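Local atomic coordinates of borrelidin polyketide synthase, type I (Streptomyces parvulus, PDB entry 6OBT), a protein that probably dehydrates a polyketide intermediate during borrelidin biosynthesis, as the dehydratase domain of a modular type I polyketide synthase. Residues G180-L185 and A234-A239. Sequence-based numbering, arbitrary orientation.
Sequences GFYDEL and AVHSVA
Leu185 and Ala239 bring the two backbones closest, with CA atoms 8.5 Å apart, where the first turn of helix 181-187 faces the last residues of segment 234-239, with their type I turn from His236 to Ala239. Polyketide synthase dehydratases have a double-hotdog fold, and Asp232 and His236 fit the DxxxH form of the family's DxxxQ/H motif. The polar link is a hydrogen bond between Tyr182 OH and His236 NE2, 2.9 Å apart. The hydroxyl lies near the imidazole plane at the ring edge, and the two ring planes stand at 90°. With CG of His236 between its backbone N and carbonyl carbon (chi1 74°), the imidazole reaches toward helix 181-187 while ND1 bonds Asp232 OD1. Both ring nitrogens are thus engaged, which should fix the rotation of the imidazole within this probable active-site motif. A further bond, to Leu199 N, helps hold the Tyr182 hydroxyl.

Phe181 packs beside this pair. A chi1 of 166°, with CG anti to the backbone N, carries its ring across to segment 234-239, with CD2 over the centre of the Tyr182 ring, 3.5 Å above its plane. Phe181 CE2 comes within 4.0 Å of His236 CD2, an oblique approach. Farther along helix 181-187, Leu185 CD2 meets the Ala239 methyl, CB, at 4.2 Å. That same methyl touches Phe181 CE1, while Phe181 CZ points edge-on at His236 O, 3.6 Å away.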
loop_
_atom_site.group_PDB
_atom_site.type_symbol
_atom_site.label_atom_id
_atom_site.label_comp_id
_atom_site.label_asym_id
_atom_site.label_seq_id
_atom_site.Cartn_x
_atom_site.Cartn_y
_atom_site.Cartn_z
ATOM N N GLY A 180 -5.112 -43.023 -14.261
ATOM C CA GLY A 180 -3.799 -42.532 -14.639
ATOM C C GLY A 180 -3.806 -41.286 -15.499
ATOM O O GLY A 180 -2.830 -41.030 -16.209
ATOM N N PHE A 181 -4.913 -40.537 -15.506
ATOM C CA PHE A 181 -4.930 -39.235 -16.173
ATOM C C PHE A 181 -3.761 -38.371 -15.715
ATOM O O PHE A 181 -3.083 -37.727 -16.529
ATOM C CB PHE A 181 -6.265 -38.546 -15.898
ATOM C CG PHE A 181 -6.301 -37.085 -16.246
ATOM C CD1 PHE A 181 -6.480 -36.671 -17.558
ATOM C CD2 PHE A 181 -6.193 -36.114 -15.250
ATOM C CE1 PHE A 181 -6.537 -35.308 -17.862
ATOM C CE2 PHE A 181 -6.252 -34.769 -15.555
ATOM C CZ PHE A 181 -6.421 -34.368 -16.864
ATOM N N TYR A 182 -3.474 -38.389 -14.415
ATOM C CA TYR A 182 -2.394 -37.569 -13.884
ATOM C C TYR A 182 -1.020 -38.176 -14.135
ATOM O O TYR A 182 -0.040 -37.433 -14.270
ATOM C CB TYR A 182 -2.615 -37.328 -12.394
ATOM C CG TYR A 182 -3.732 -36.345 -12.173
ATOM C CD1 TYR A 182 -3.510 -34.987 -12.314
ATOM C CD2 TYR A 182 -5.019 -36.776 -11.876
ATOM C CE1 TYR A 182 -4.518 -34.075 -12.141
ATOM C CE2 TYR A 182 -6.043 -35.867 -11.692
ATOM C CZ TYR A 182 -5.789 -34.514 -11.829
ATOM O OH TYR A 182 -6.796 -33.594 -11.657
ATOM N N ASP A 183 -0.917 -39.506 -14.196
ATOM C CA ASP A 183 0.346 -40.103 -14.613
ATOM C C ASP A 183 0.662 -39.724 -16.053
ATOM O O ASP A 183 1.821 -39.443 -16.393
ATOM C CB ASP A 183 0.298 -41.620 -14.438
ATOM C CG ASP A 183 0.137 -42.034 -12.984
ATOM O OD1 ASP A 183 0.733 -41.370 -12.109
ATOM O OD2 ASP A 183 -0.590 -43.016 -12.716
ATOM N N GLU A 184 -0.365 -39.680 -16.905
ATOM C CA GLU A 184 -0.192 -39.232 -18.284
ATOM C C GLU A 184 0.284 -37.782 -18.343
ATOM O O GLU A 184 1.210 -37.451 -19.094
ATOM C CB GLU A 184 -1.507 -39.392 -19.047
ATOM C CG GLU A 184 -1.591 -38.586 -20.330
ATOM C CD GLU A 184 -2.234 -39.362 -21.462
ATOM O OE1 GLU A 184 -2.336 -40.604 -21.354
ATOM O OE2 GLU A 184 -2.642 -38.728 -22.461
ATOM N N LEU A 185 -0.361 -36.896 -17.581
ATOM C CA LEU A 185 0.074 -35.502 -17.554
ATOM C C LEU A 185 1.506 -35.392 -17.049
ATOM O O LEU A 185 2.285 -34.569 -17.543
ATOM C CB LEU A 185 -0.866 -34.664 -16.687
ATOM C CG LEU A 185 -2.183 -34.338 -17.397
ATOM C CD1 LEU A 185 -3.053 -33.458 -16.537
ATOM C CD2 LEU A 185 -1.927 -33.686 -18.755
ATOM N N ALA A 234 -10.311 -27.458 -12.952
ATOM C CA ALA A 234 -11.392 -27.141 -13.884
ATOM C C ALA A 234 -10.845 -26.904 -15.285
ATOM O O ALA A 234 -11.418 -27.372 -16.280
ATOM C CB ALA A 234 -12.168 -25.915 -13.398
ATOM N N VAL A 235 -9.719 -26.197 -15.373
ATOM C CA VAL A 235 -9.089 -25.869 -16.648
ATOM C C VAL A 235 -8.278 -27.040 -17.183
ATOM O O VAL A 235 -8.328 -27.343 -18.381
ATOM C CB VAL A 235 -8.214 -24.608 -16.488
ATOM C CG1 VAL A 235 -7.415 -24.366 -17.758
ATOM C CG2 VAL A 235 -9.088 -23.408 -16.164
ATOM N N HIS A 236 -7.483 -27.705 -16.335
ATOM C CA HIS A 236 -6.599 -28.719 -16.887
ATOM C C HIS A 236 -7.331 -30.018 -17.215
ATOM O O HIS A 236 -6.758 -30.895 -17.866
ATOM C CB HIS A 236 -5.382 -28.958 -15.963
ATOM C CG HIS A 236 -5.658 -29.719 -14.697
ATOM N ND1 HIS A 236 -5.159 -29.310 -13.478
ATOM C CD2 HIS A 236 -6.277 -30.905 -14.467
ATOM C CE1 HIS A 236 -5.501 -30.180 -12.545
ATOM N NE2 HIS A 236 -6.185 -31.158 -13.117
ATOM N N SER A 237 -8.603 -30.129 -16.839
ATOM C CA SER A 237 -9.381 -31.301 -17.228
ATOM C C SER A 237 -9.669 -31.332 -18.723
ATOM O O SER A 237 -10.028 -32.391 -19.252
ATOM C CB SER A 237 -10.681 -31.330 -16.428
ATOM O OG SER A 237 -10.398 -31.728 -15.098
ATOM N N VAL A 238 -9.474 -30.209 -19.418
ATOM C CA VAL A 238 -9.690 -30.151 -20.861
ATOM C C VAL A 238 -8.766 -31.105 -21.613
ATOM O O VAL A 238 -9.095 -31.540 -22.722
ATOM C CB VAL A 238 -9.521 -28.703 -21.361
ATOM C CG1 VAL A 238 -8.048 -28.287 -21.337
ATOM C CG2 VAL A 238 -10.115 -28.549 -22.751
ATOM N N ALA A 239 -7.602 -31.434 -21.046
ATOM C CA ALA A 239 -6.655 -32.344 -21.710
ATOM C C ALA A 239 -7.321 -33.658 -22.102
ATOM O O ALA A 239 -6.806 -34.447 -22.914
ATOM C CB ALA A 239 -5.463 -32.608 -20.806
#